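PDB 2WK1: NOVP from Streptomyces caeruleus, which catalyses the S-adenosyl-L-methionine-dependent methylation of the noviose 4-hydroxyl group, the penultimate step in biosynthesis of the antibiotic novobiocin. Local coordinates for residues 207-213 against 230-235; 223-228 against 254-258; 104-108 against 235-239; 98-102 against 127-133. One frame throughout, in Å; residues are numbered along the deposited sequence.

Contact 1. Residues 207-213 against 230-235; sequences IDTLAVL and LYPKVS
The flat groups meeting here are peptides: the Ile207 carbonyl is approached nearly head-on by the Lys233 ammonium (NZ to O 3.0 Å, C=O...N angle 161°), while the Lys233 carbonyl takes Leu210 N. The two segments bracket helix 220-230 in the Rossmann-like methyltransferase fold. Here the chain returns from that helix through a 3-10 turn and lays Val234 beside Leu210 in a short parallel bridge. Its two bonds flank Val234, Leu210 N to Lys233 O at 2.8 Å and Ser235 N to Leu210 O at 2.9 Å.

Lys233 stays extended through chi3 and bends only at its last torsion (chi4 -64°), which turns NZ onto the Ile207 oxygen. Its aliphatic part lies across Ile207 at about a right angle, with CD 4.0 Å from Ile207 CB. Leu210 and Val234 point to the same face of the sheet. Leu210 CD1 rests 4.0 Å from Leu230 CB, which packs the end of helix 220-230 against strand 210-215. Leu230 also touches Thr113, which binds S-adenosyl-L-methionine.

Past the bridge, Leu213 touches both Leu230 and Val234 with different atoms. Its CD1 meets Leu230 CD1 at 3.9 Å, and its CB lies 4.0 Å from Val234 CG2.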
loop_
_atom_site.group_PDB
_atom_site.type_symbol
_atom_site.label_atom_id
_atom_site.label_comp_id
_atom_site.label_asym_id
_atom_site.label_seq_id
_atom_site.Cartn_x
_atom_site.Cartn_y
_atom_site.Cartn_z
ATOM N N ILE A 207 20.412 -13.476 19.999
ATOM C CA ILE A 207 20.939 -12.728 18.884
ATOM C C ILE A 207 22.448 -12.728 19.052
ATOM O O ILE A 207 22.961 -12.399 20.107
ATOM C CB ILE A 207 20.419 -11.293 18.869
ATOM C CG1 ILE A 207 18.877 -11.243 18.847
ATOM C CG2 ILE A 207 21.034 -10.533 17.683
ATOM C CD1 ILE A 207 18.303 -9.873 19.097
ATOM N N ASP A 208 23.147 -13.100 18.000
ATOM C CA ASP A 208 24.588 -13.150 17.995
ATOM C C ASP A 208 25.178 -11.766 17.641
ATOM O O ASP A 208 25.956 -11.176 18.383
ATOM C CB ASP A 208 24.985 -14.213 16.963
ATOM C CG ASP A 208 26.463 -14.381 16.813
ATOM O OD1 ASP A 208 27.222 -13.883 17.660
ATOM O OD2 ASP A 208 26.856 -15.045 15.827
ATOM N N THR A 209 24.802 -11.255 16.487
ATOM C CA THR A 209 25.301 -9.983 16.048
ATOM C C THR A 209 24.208 -9.251 15.327
ATOM O O THR A 209 23.279 -9.837 14.763
ATOM C CB THR A 209 26.768 -10.122 14.556
ATOM O OG1 THR A 209 26.034 -10.812 13.793
ATOM C CG2 THR A 209 27.137 -11.781 15.143
ATOM N N LEU A 210 24.353 -7.928 15.359
ATOM C CA LEU A 210 23.373 -7.007 14.781
ATOM C C LEU A 210 24.049 -6.081 13.784
ATOM O O LEU A 210 25.117 -5.512 14.053
ATOM C CB LEU A 210 22.741 -6.145 15.878
ATOM C CG LEU A 210 21.783 -6.858 16.829
ATOM C CD1 LEU A 210 21.426 -5.955 17.988
ATOM C CD2 LEU A 210 20.565 -7.368 16.056
ATOM N N ALA A 211 23.417 -5.924 12.633
ATOM C CA ALA A 211 23.818 -4.923 11.658
ATOM C C ALA A 211 23.055 -3.613 11.811
ATOM O O ALA A 211 23.609 -2.537 11.520
ATOM C CB ALA A 211 23.699 -5.486 10.246
ATOM N N VAL A 212 21.794 -3.665 12.248
ATOM C CA VAL A 212 21.011 -2.452 12.529
ATOM C C VAL A 212 20.257 -2.673 13.827
ATOM O O VAL A 212 19.539 -3.660 13.968
ATOM C CB VAL A 212 20.024 -2.083 11.391
ATOM C CG1 VAL A 212 19.235 -0.825 11.776
ATOM C CG2 VAL A 212 20.746 -1.888 10.043
ATOM N N LEU A 213 20.414 -1.735 14.754
ATOM C CA LEU A 213 19.678 -1.679 16.016
ATOM C C LEU A 213 18.830 -0.427 15.987
ATOM O O LEU A 213 19.375 0.647 16.039
ATOM C CB LEU A 213 20.664 -1.619 17.165
ATOM C CG LEU A 213 20.170 -1.296 18.570
ATOM C CD1 LEU A 213 19.016 -2.227 18.962
ATOM C CD2 LEU A 213 21.339 -1.314 19.573
ATOM N N LEU A 230 22.091 -4.703 23.897
ATOM C CA LEU A 230 22.229 -4.938 22.468
ATOM C C LEU A 230 23.343 -4.190 21.771
ATOM O O LEU A 230 23.835 -4.670 20.745
ATOM C CB LEU A 230 20.914 -4.694 21.727
ATOM C CG LEU A 230 19.699 -5.529 22.174
ATOM C CD1 LEU A 230 18.499 -5.252 21.307
ATOM C CD2 LEU A 230 19.997 -7.037 22.189
ATOM N N TYR A 231 23.787 -3.044 22.287
ATOM C CA TYR A 231 24.872 -2.356 21.596
ATOM C C TYR A 231 26.150 -3.199 21.441
ATOM O O TYR A 231 26.773 -3.183 20.372
ATOM C CB TYR A 231 25.210 -1.014 22.230
ATOM C CG TYR A 231 26.259 -0.299 21.424
ATOM C CD1 TYR A 231 25.921 0.239 20.193
ATOM C CD2 TYR A 231 27.589 -0.226 21.833
ATOM C CE1 TYR A 231 26.827 0.878 19.404
ATOM C CE2 TYR A 231 28.527 0.458 21.018
ATOM C CZ TYR A 231 28.105 0.996 19.802
ATOM O OH TYR A 231 28.907 1.723 18.920
ATOM N N PRO A 232 26.492 -4.012 22.453
ATOM C CA PRO A 232 27.689 -4.834 22.267
ATOM C C PRO A 232 27.616 -5.833 21.107
ATOM O O PRO A 232 28.650 -6.362 20.701
ATOM C CB PRO A 232 27.815 -5.572 23.607
ATOM C CG PRO A 232 27.185 -4.686 24.587
ATOM C CD PRO A 232 26.016 -4.069 23.840
ATOM N N LYS A 233 26.411 -6.110 20.605
ATOM C CA LYS A 233 26.212 -7.015 19.472
ATOM C C LYS A 233 26.359 -6.335 18.115
ATOM O O LYS A 233 26.421 -7.015 17.093
ATOM C CB LYS A 233 24.817 -7.621 19.541
ATOM C CG LYS A 233 24.569 -8.400 20.797
ATOM C CD LYS A 233 23.198 -9.061 20.770
ATOM C CE LYS A 233 22.789 -9.646 22.110
ATOM N NZ LYS A 233 23.701 -10.757 22.508
ATOM N N VAL A 234 26.405 -4.996 18.089
ATOM C CA VAL A 234 26.410 -4.263 16.829
ATOM C C VAL A 234 27.783 -4.357 16.161
ATOM O O VAL A 234 28.828 -4.001 16.753
ATOM C CB VAL A 234 25.975 -2.787 17.020
ATOM C CG1 VAL A 234 26.084 -2.006 15.711
ATOM C CG2 VAL A 234 24.540 -2.738 17.508
ATOM N N SER A 235 27.785 -4.843 14.925
ATOM C CA SER A 235 28.999 -4.983 14.155
ATOM C C SER A 235 29.615 -3.634 13.789
ATOM O O SER A 235 28.936 -2.634 13.619
ATOM C CB SER A 235 28.680 -5.693 12.844
ATOM O OG SER A 235 28.187 -6.981 13.104
#

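Contact 2. Residues 223-228 against 254-258; sequences TWDTLT and AVDEY. With EDO (1,2-ethanediol), chain F.
Helices 223-228 and 254-258 run in broadly the same direction, their segment axes 9.5 Å apart at closest and 36° from parallel, with Trp224 and Ala254 at the tightest backbone approach. They belong to neighbouring beta-alpha units of the Rossmann-like fold, following the adjacent strands 210-215 and 238-242.

The core is a T-shaped pair. Tyr258 turns an edge to a face of the Trp224 six-membered ring, with centroids 5.7 Å apart and planes at 75°; Thr228 CG2 also lies over that indole face, offset toward the rim. Trp224 reaches across because its CG is anti to the backbone N (chi1 -176°), and this brings CZ3 to 3.7 Å from Tyr258 CB, with the Ala254 carbonyl at the indole edge. Leu227 covers a face of the phenol ring: its CB stands over the centre, 3.7 Å from the Tyr258 centroid, in a CH-pi contact almost on the ring normal, while its CD1 meets Tyr258 CB.

Toward the N-terminal ends of the two segments the contact shrinks to small groups, and Thr223 CG2 packs 3.8 Å from both Ala254 CB and Val255 CG2. An ethanediol, probably from the crystallisation liquor, donates a hydrogen bond from O1 to Thr223 OG1 and also bonds Gly217 N and Asp244 N. At the far end one water in the Tyr258 ring plane joins Tyr258 OH (2.7 Å) to Thr228 O (2.8 Å).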
loop_
_atom_site.group_PDB
_atom_site.type_symbol
_atom_site.label_atom_id
_atom_site.label_comp_id
_atom_site.label_asym_id
_atom_site.label_seq_id
_atom_site.Cartn_x
_atom_site.Cartn_y
_atom_site.Cartn_z
ATOM N N THR A 223 15.369 2.669 26.835
ATOM C CA THR A 223 16.515 2.972 25.992
ATOM C C THR A 223 17.808 2.467 26.617
ATOM O O THR A 223 18.619 1.881 25.943
ATOM C CB THR A 223 16.583 4.495 25.719
ATOM O OG1 THR A 223 15.341 4.927 25.161
ATOM C CG2 THR A 223 17.702 4.865 24.791
ATOM N N TRP A 224 17.968 2.683 27.906
ATOM C CA TRP A 224 19.148 2.204 28.613
ATOM C C TRP A 224 19.239 0.686 28.540
ATOM O O TRP A 224 20.303 0.124 28.271
ATOM C CB TRP A 224 19.117 2.689 30.081
ATOM C CG TRP A 224 20.365 2.295 30.787
ATOM C CD1 TRP A 224 20.544 1.193 31.557
ATOM C CD2 TRP A 224 21.637 2.955 30.714
ATOM N NE1 TRP A 224 21.846 1.139 31.997
ATOM C CE2 TRP A 224 22.537 2.209 31.491
ATOM C CE3 TRP A 224 22.094 4.111 30.086
ATOM C CZ2 TRP A 224 23.881 2.581 31.636
ATOM C CZ3 TRP A 224 23.431 4.479 30.241
ATOM C CH2 TRP A 224 24.300 3.716 31.008
ATOM N N ASP A 225 18.121 0.012 28.778
ATOM C CA ASP A 225 18.133 -1.465 28.741
ATOM C C ASP A 225 18.411 -2.009 27.330
ATOM O O ASP A 225 19.071 -3.036 27.150
ATOM C CB ASP A 225 16.828 -2.024 29.280
ATOM C CG ASP A 225 16.675 -1.796 30.795
ATOM O OD1 ASP A 225 17.682 -1.473 31.474
ATOM O OD2 ASP A 225 15.536 -1.926 31.274
ATOM N N THR A 226 17.975 -1.277 26.315
ATOM C CA THR A 226 18.267 -1.669 24.960
ATOM C C THR A 226 19.748 -1.515 24.657
ATOM O O THR A 226 20.395 -2.435 24.138
ATOM C CB THR A 226 17.433 -0.859 23.964
ATOM O OG1 THR A 226 16.031 -1.136 24.151
ATOM C CG2 THR A 226 17.821 -1.221 22.558
ATOM N N LEU A 227 20.298 -0.333 24.942
ATOM C CA LEU A 227 21.710 -0.127 24.649
ATOM C C LEU A 227 22.614 -1.095 25.435
ATOM O O LEU A 227 23.564 -1.665 24.899
ATOM C CB LEU A 227 22.144 1.305 24.917
ATOM C CG LEU A 227 21.629 2.326 23.907
ATOM C CD1 LEU A 227 21.751 3.746 24.502
ATOM C CD2 LEU A 227 22.382 2.173 22.593
ATOM N N THR A 228 22.353 -1.238 26.725
ATOM C CA THR A 228 23.253 -2.038 27.541
ATOM C C THR A 228 23.304 -3.488 27.044
ATOM O O THR A 228 24.365 -4.103 27.010
ATOM C CB THR A 228 22.913 -1.991 29.031
ATOM O OG1 THR A 228 21.607 -2.436 29.275
ATOM C CG2 THR A 228 23.089 -0.645 29.580
ATOM N N ALA A 254 19.483 9.008 28.238
ATOM C CA ALA A 254 19.982 7.644 28.184
ATOM C C ALA A 254 21.036 7.455 27.085
ATOM O O ALA A 254 22.080 6.833 27.308
ATOM C CB ALA A 254 18.824 6.652 27.998
ATOM N N VAL A 255 20.766 7.987 25.892
ATOM C CA VAL A 255 21.711 7.841 24.785
ATOM C C VAL A 255 23.010 8.557 25.085
ATOM O O VAL A 255 24.124 8.006 24.900
ATOM C CB VAL A 255 21.072 8.349 23.459
ATOM C CG1 VAL A 255 22.118 8.467 22.343
ATOM C CG2 VAL A 255 19.899 7.450 23.070
ATOM N N ASP A 256 22.891 9.784 25.601
ATOM C CA ASP A 256 24.113 10.538 25.875
ATOM C C ASP A 256 24.915 9.915 27.005
ATOM O O ASP A 256 26.146 9.861 26.945
ATOM C CB ASP A 256 23.786 11.993 26.212
ATOM C CG ASP A 256 23.317 12.805 25.012
ATOM O OD1 ASP A 256 23.347 12.323 23.856
ATOM O OD2 ASP A 256 22.928 13.977 25.234
ATOM N N GLU A 257 24.229 9.428 28.032
ATOM C CA GLU A 257 24.949 8.800 29.134
ATOM C C GLU A 257 25.651 7.515 28.723
ATOM O O GLU A 257 26.791 7.269 29.103
ATOM C CB GLU A 257 23.760 8.325 30.400
ATOM C CG GLU A 257 24.448 7.749 31.592
ATOM C CD GLU A 257 23.439 7.300 32.448
ATOM O OE1 GLU A 257 22.336 7.548 32.345
ATOM O OE2 GLU A 257 23.818 6.492 33.428
ATOM N N TYR A 258 24.983 6.703 27.923
ATOM C CA TYR A 258 25.593 5.466 27.470
ATOM C C TYR A 258 26.815 5.743 26.600
ATOM O O TYR A 258 27.882 5.143 26.787
ATOM C CB TYR A 258 24.578 4.619 26.681
ATOM C CG TYR A 258 25.105 3.245 26.330
ATOM C CD1 TYR A 258 25.040 2.199 27.240
ATOM C CD2 TYR A 258 25.742 3.001 25.115
ATOM C CE1 TYR A 258 25.562 0.963 26.927
ATOM C CE2 TYR A 258 26.262 1.753 24.798
ATOM C CZ TYR A 258 26.189 0.749 25.720
ATOM O OH TYR A 258 26.709 -0.488 25.428
HETATM C C1 EDO F . 15.097 4.920 21.949
HETATM O O1 EDO F . 14.448 3.846 22.726
HETATM C C2 EDO F . 14.461 6.320 22.068
HETATM O O2 EDO F . 13.659 6.603 20.896
HETATM O O HOH W 1 26.626 -2.440 27.239
#

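Contact 3. Residues 104-108 against 235-239; sequences NNVPG and SVGGY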
loop_
_atom_site.group_PDB
_atom_site.type_symbol
_atom_site.label_atom_id
_atom_site.label_comp_id
_atom_site.label_asym_id
_atom_site.label_seq_id
_atom_site.Cartn_x
_atom_site.Cartn_y
_atom_site.Cartn_z
ATOM N N ASN A 104 27.428 -3.412 1.819
ATOM C CA ASN A 104 28.777 -3.518 2.370
ATOM C C ASN A 104 29.029 -4.829 3.109
ATOM O O ASN A 104 30.081 -5.014 3.713
ATOM C CB ASN A 104 29.060 -2.330 3.273
ATOM C CG ASN A 104 29.330 -1.067 2.498
ATOM O OD1 ASN A 104 30.329 -0.983 1.759
ATOM N ND2 ASN A 104 28.500 -0.063 2.681
ATOM N N ASN A 105 28.069 -5.733 3.071
ATOM C CA ASN A 105 28.177 -7.024 3.723
ATOM C C ASN A 105 28.598 -6.923 5.184
ATOM O O ASN A 105 29.392 -7.703 5.690
ATOM C CB ASN A 105 29.130 -7.911 2.925
ATOM C CG ASN A 105 28.595 -8.202 1.551
ATOM O OD1 ASN A 105 27.516 -8.783 1.414
ATOM N ND2 ASN A 105 29.302 -7.750 0.535
ATOM N N VAL A 106 27.997 -5.969 5.890
ATOM C CA VAL A 106 28.203 -5.881 7.331
ATOM C C VAL A 106 27.393 -6.998 7.986
ATOM O O VAL A 106 26.182 -7.084 7.751
ATOM C CB VAL A 106 27.722 -4.526 7.874
ATOM C CG1 VAL A 106 27.776 -4.469 9.414
ATOM C CG2 VAL A 106 28.480 -3.359 7.232
ATOM N N PRO A 107 28.020 -7.886 8.771
ATOM C CA PRO A 107 27.253 -9.015 9.304
ATOM C C PRO A 107 26.226 -8.591 10.345
ATOM O O PRO A 107 26.444 -7.633 11.116
ATOM C CB PRO A 107 28.302 -9.892 9.980
ATOM C CG PRO A 107 29.529 -9.140 9.997
ATOM C CD PRO A 107 29.447 -7.966 9.113
ATOM N N GLY A 108 25.141 -9.352 10.412
ATOM C CA GLY A 108 24.222 -9.250 11.522
ATOM C C GLY A 108 22.750 -9.220 11.161
ATOM O O GLY A 108 22.357 -8.984 10.009
ATOM N N SER A 235 27.785 -4.843 14.925
ATOM C CA SER A 235 28.999 -4.983 14.155
ATOM C C SER A 235 29.615 -3.634 13.789
ATOM O O SER A 235 28.936 -2.634 13.619
ATOM C CB SER A 235 28.680 -5.693 12.844
ATOM O OG SER A 235 28.187 -6.981 13.104
ATOM N N VAL A 236 30.925 -3.636 13.578
ATOM C CA VAL A 236 31.575 -2.477 12.988
ATOM C C VAL A 236 31.013 -2.306 11.587
ATOM O O VAL A 236 30.952 -3.267 10.785
ATOM C CB VAL A 236 33.097 -2.669 12.959
ATOM C CG1 VAL A 236 33.775 -1.549 12.159
ATOM C CG2 VAL A 236 33.618 -2.729 14.379
ATOM N N GLY A 237 30.576 -1.084 11.279
ATOM C CA GLY A 237 29.888 -0.783 10.037
ATOM C C GLY A 237 28.380 -0.757 10.184
ATOM O O GLY A 237 27.704 -0.305 9.282
ATOM N N GLY A 238 27.884 -1.261 11.313
ATOM C CA GLY A 238 26.448 -1.288 11.577
ATOM C C GLY A 238 25.958 0.025 12.134
ATOM O O GLY A 238 26.730 0.950 12.378
ATOM N N TYR A 239 24.650 0.113 12.284
ATOM C CA TYR A 239 23.976 1.339 12.652
ATOM C C TYR A 239 23.120 1.199 13.878
ATOM O O TYR A 239 22.480 0.164 14.073
ATOM C CB TYR A 239 23.074 1.798 11.501
ATOM C CG TYR A 239 23.813 2.204 10.255
ATOM C CD1 TYR A 239 24.295 3.493 10.091
ATOM C CD2 TYR A 239 24.028 1.314 9.224
ATOM C CE1 TYR A 239 24.990 3.851 8.934
ATOM C CE2 TYR A 239 24.726 1.664 8.087
ATOM C CZ TYR A 239 25.178 2.943 7.927
ATOM O OH TYR A 239 25.875 3.345 6.785
#
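Two turns meet where Val106 and Pro107 come against Ser235 to Gly238: residues 104-108 leave helix 87-103 through a Schellman motif at Asn105, and residues 235-238 make a type II beta turn closed by Gly238 N to Ser235 O at 2.9 Å.

Val106 lays both methyls against one face of the turn. With CG1 anti to its own backbone N (chi1 173°), that methyl lies 3.7 Å from both Val236 O and Gly238 N, while CG2 lies 3.8 Å from Gly237 O. Gly237 takes the third turn position at phi 98°, the positive value of a type II turn, and having no CB it lets the valine pack directly on its peptide. CG1 also touches Ser235 CB at 3.8 Å.

Beside this methyl packing Ser235 OG donates to Pro107 O at 2.7 Å. The hydroxyl lies above the carbonyl plane, 37° out of it. Arg136 NH1 also bonds Val106 O and Gly108 O in the loop before strand 109-113.

The contact thus joins the exit of helix 87-103 to the corner that leads into strand 238-242. One short bond orients the serine hydroxyl onto the Pro107 carbonyl, and methyl packing on peptide atoms supplies the rest, without side-chain charge on either segment.

Contact 4. Residues 98-102 against 127-133; sequences VEDVI and ILRAHDV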
loop_
_atom_site.group_PDB
_atom_site.type_symbol
_atom_site.label_atom_id
_atom_site.label_comp_id
_atom_site.label_asym_id
_atom_site.label_seq_id
_atom_site.Cartn_x
_atom_site.Cartn_y
_atom_site.Cartn_z
ATOM N N VAL A 98 19.689 -0.160 6.141
ATOM C CA VAL A 98 19.643 -1.588 5.842
ATOM C C VAL A 98 20.265 -1.859 4.467
ATOM O O VAL A 98 21.043 -2.810 4.320
ATOM C CB VAL A 98 18.215 -2.165 5.923
ATOM C CG1 VAL A 98 18.198 -3.641 5.509
ATOM C CG2 VAL A 98 17.656 -2.013 7.346
ATOM N N GLU A 99 19.954 -1.033 3.469
ATOM C CA GLU A 99 20.612 -1.245 2.161
ATOM C C GLU A 99 22.123 -1.077 2.254
ATOM O O GLU A 99 22.855 -1.765 1.536
ATOM C CB GLU A 99 19.993 -0.394 1.058
ATOM C CG GLU A 99 18.571 -0.853 0.748
ATOM C CD GLU A 99 17.932 -0.186 -0.430
ATOM O OE1 GLU A 99 18.209 1.000 -0.687
ATOM O OE2 GLU A 99 17.151 -0.865 -1.107
ATOM N N ASP A 100 22.602 -0.164 3.096
ATOM C CA ASP A 100 24.057 0.035 3.221
ATOM C C ASP A 100 24.719 -1.182 3.870
ATOM O O ASP A 100 25.786 -1.635 3.430
ATOM C CB ASP A 100 24.389 1.300 4.022
ATOM C CG ASP A 100 25.863 1.642 3.957
ATOM O OD1 ASP A 100 26.343 1.915 2.832
ATOM O OD2 ASP A 100 26.523 1.643 5.007
ATOM N N VAL A 101 24.101 -1.758 4.906
ATOM C CA VAL A 101 24.683 -2.951 5.534
ATOM C C VAL A 101 24.666 -4.147 4.579
ATOM O O VAL A 101 25.607 -4.956 4.559
ATOM C CB VAL A 101 24.109 -3.298 6.940
ATOM C CG1 VAL A 101 24.295 -2.143 7.900
ATOM C CG2 VAL A 101 22.696 -3.766 6.911
ATOM N N ILE A 102 23.627 -4.246 3.758
ATOM C CA ILE A 102 23.568 -5.310 2.749
ATOM C C ILE A 102 24.645 -5.058 1.705
ATOM O O ILE A 102 25.379 -5.970 1.356
ATOM C CB ILE A 102 22.196 -5.374 2.041
ATOM C CG1 ILE A 102 21.114 -5.812 3.031
ATOM C CG2 ILE A 102 22.282 -6.320 0.804
ATOM C CD1 ILE A 102 19.688 -5.616 2.528
ATOM N N ILE A 127 12.805 -5.131 2.904
ATOM C CA ILE A 127 14.073 -4.785 2.274
ATOM C C ILE A 127 14.874 -6.069 2.056
ATOM O O ILE A 127 15.464 -6.269 0.996
ATOM C CB ILE A 127 14.852 -3.772 3.113
ATOM C CG1 ILE A 127 14.100 -2.444 3.258
ATOM C CG2 ILE A 127 16.218 -3.542 2.482
ATOM C CD1 ILE A 127 14.566 -1.624 4.468
ATOM N N LEU A 128 14.887 -6.950 3.056
ATOM C CA LEU A 128 15.572 -8.228 2.885
ATOM C C LEU A 128 14.969 -8.988 1.690
ATOM O O LEU A 128 15.685 -9.548 0.865
ATOM C CB LEU A 128 15.508 -9.086 4.139
ATOM C CG LEU A 128 16.208 -8.518 5.380
ATOM C CD1 LEU A 128 16.066 -9.485 6.553
ATOM C CD2 LEU A 128 17.689 -8.180 5.149
ATOM N N ARG A 129 13.651 -9.023 1.600
ATOM C CA ARG A 129 12.971 -9.722 0.505
ATOM C C ARG A 129 13.323 -9.121 -0.851
ATOM O O ARG A 129 13.590 -9.854 -1.819
ATOM C CB ARG A 129 11.459 -9.704 0.746
ATOM C CG ARG A 129 10.616 -10.447 -0.288
ATOM C CD ARG A 129 10.267 -11.814 0.160
ATOM N NE ARG A 129 9.383 -12.483 -0.788
ATOM C CZ ARG A 129 9.776 -13.068 -1.918
ATOM N NH1 ARG A 129 11.042 -13.047 -2.297
ATOM N NH2 ARG A 129 8.872 -13.663 -2.696
ATOM N N ALA A 130 13.356 -7.785 -0.915
ATOM C CA ALA A 130 13.633 -7.090 -2.164
ATOM C C ALA A 130 15.003 -7.440 -2.691
ATOM O O ALA A 130 15.208 -7.439 -3.912
ATOM C CB ALA A 130 13.539 -5.580 -1.964
ATOM N N HIS A 131 15.943 -7.716 -1.789
ATOM C CA HIS A 131 17.315 -8.011 -2.172
ATOM C C HIS A 131 17.636 -9.493 -2.113
ATOM O O HIS A 131 18.800 -9.870 -2.212
ATOM C CB HIS A 131 18.264 -7.184 -1.303
ATOM C CG HIS A 131 18.180 -5.717 -1.577
ATOM N ND1 HIS A 131 18.850 -5.116 -2.629
ATOM C CD2 HIS A 131 17.519 -4.731 -0.939
ATOM C CE1 HIS A 131 18.584 -3.820 -2.626
ATOM N NE2 HIS A 131 17.766 -3.561 -1.616
ATOM N N ASP A 132 16.606 -10.313 -1.944
ATOM C CA ASP A 132 16.729 -11.770 -1.817
ATOM C C ASP A 132 17.779 -12.201 -0.802
ATOM O O ASP A 132 18.582 -13.128 -1.034
ATOM C CB ASP A 132 16.979 -12.445 -3.170
ATOM C CG ASP A 132 16.696 -13.943 -3.131
ATOM O OD1 ASP A 132 15.884 -14.417 -2.291
ATOM O OD2 ASP A 132 17.313 -14.661 -3.943
ATOM N N VAL A 133 17.738 -11.554 0.364
ATOM C CA VAL A 133 18.627 -11.888 1.449
ATOM C C VAL A 133 17.951 -12.933 2.334
ATOM O O VAL A 133 16.897 -12.672 2.912
ATOM C CB VAL A 133 18.988 -10.648 2.284
ATOM C CG1 VAL A 133 19.778 -11.069 3.545
ATOM C CG2 VAL A 133 19.738 -9.648 1.457
#
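Glu99 spans from helix 87-103 to the end of helix 119-130, two helices of the Rossmann-like core that precede and follow strand 109-113 and pack on the same residue, Leu110, through Val98 and Leu128. From CB the chain runs extended. CG passes 4.0 Å from Ile127 CG2, crossing that side chain at about a right angle; CD comes 3.6 Å from His131 NE2; and OE2 accepts the NE2 proton at 2.8 Å, nearly straight at 164°. The other oxygen, OE1, has a long, weak ion pair with Arg95.

This His-carboxylate bond lies in the imidazole plane but uses the anti side of OE2, tilted out of the carboxylate, whose plane stands 78° from the ring. His131 is the first residue beyond the helix, which ends in a Schellman motif at Asp132; the helix C-terminus and the carboxylate would together tend to favour positive charge on the ring.

Beside the polar pair, the packing is aliphatic. Val98 CG1 presses on Ile127 CG2 at 3.6 Å. Ile102 ends in a gathering of four residues, its CD1 lying 4.0 Å from Ile127 CG2 and 4.2 Å from each of Leu128 CD2, His131 CD2 and Val133 CG2.

How the contacts relate
Following the chain, contact 4 opens first at 98-102, and its loop, holding strand 109-113, closes at 127-133. Contact 3 opens within that loop at 104-108 and closes only at 235-239, so the two cross; Tyr239 OH and Asp100 OD2 meet between them. Contact 1 is nested inside contact 3: it closes around helix 220-230, and its second segment ends on Ser235, which contact 3 shares. Contact 2 starts at 223-228, inside contact 1, and ends at 254-258, crossing contacts 1 and 3. Contact 4 precedes contacts 1 and 2 in series. Together they join helices 87-103 and 119-130, the central strands 210-215 and 238-242, and helices 220-230 and 249-261.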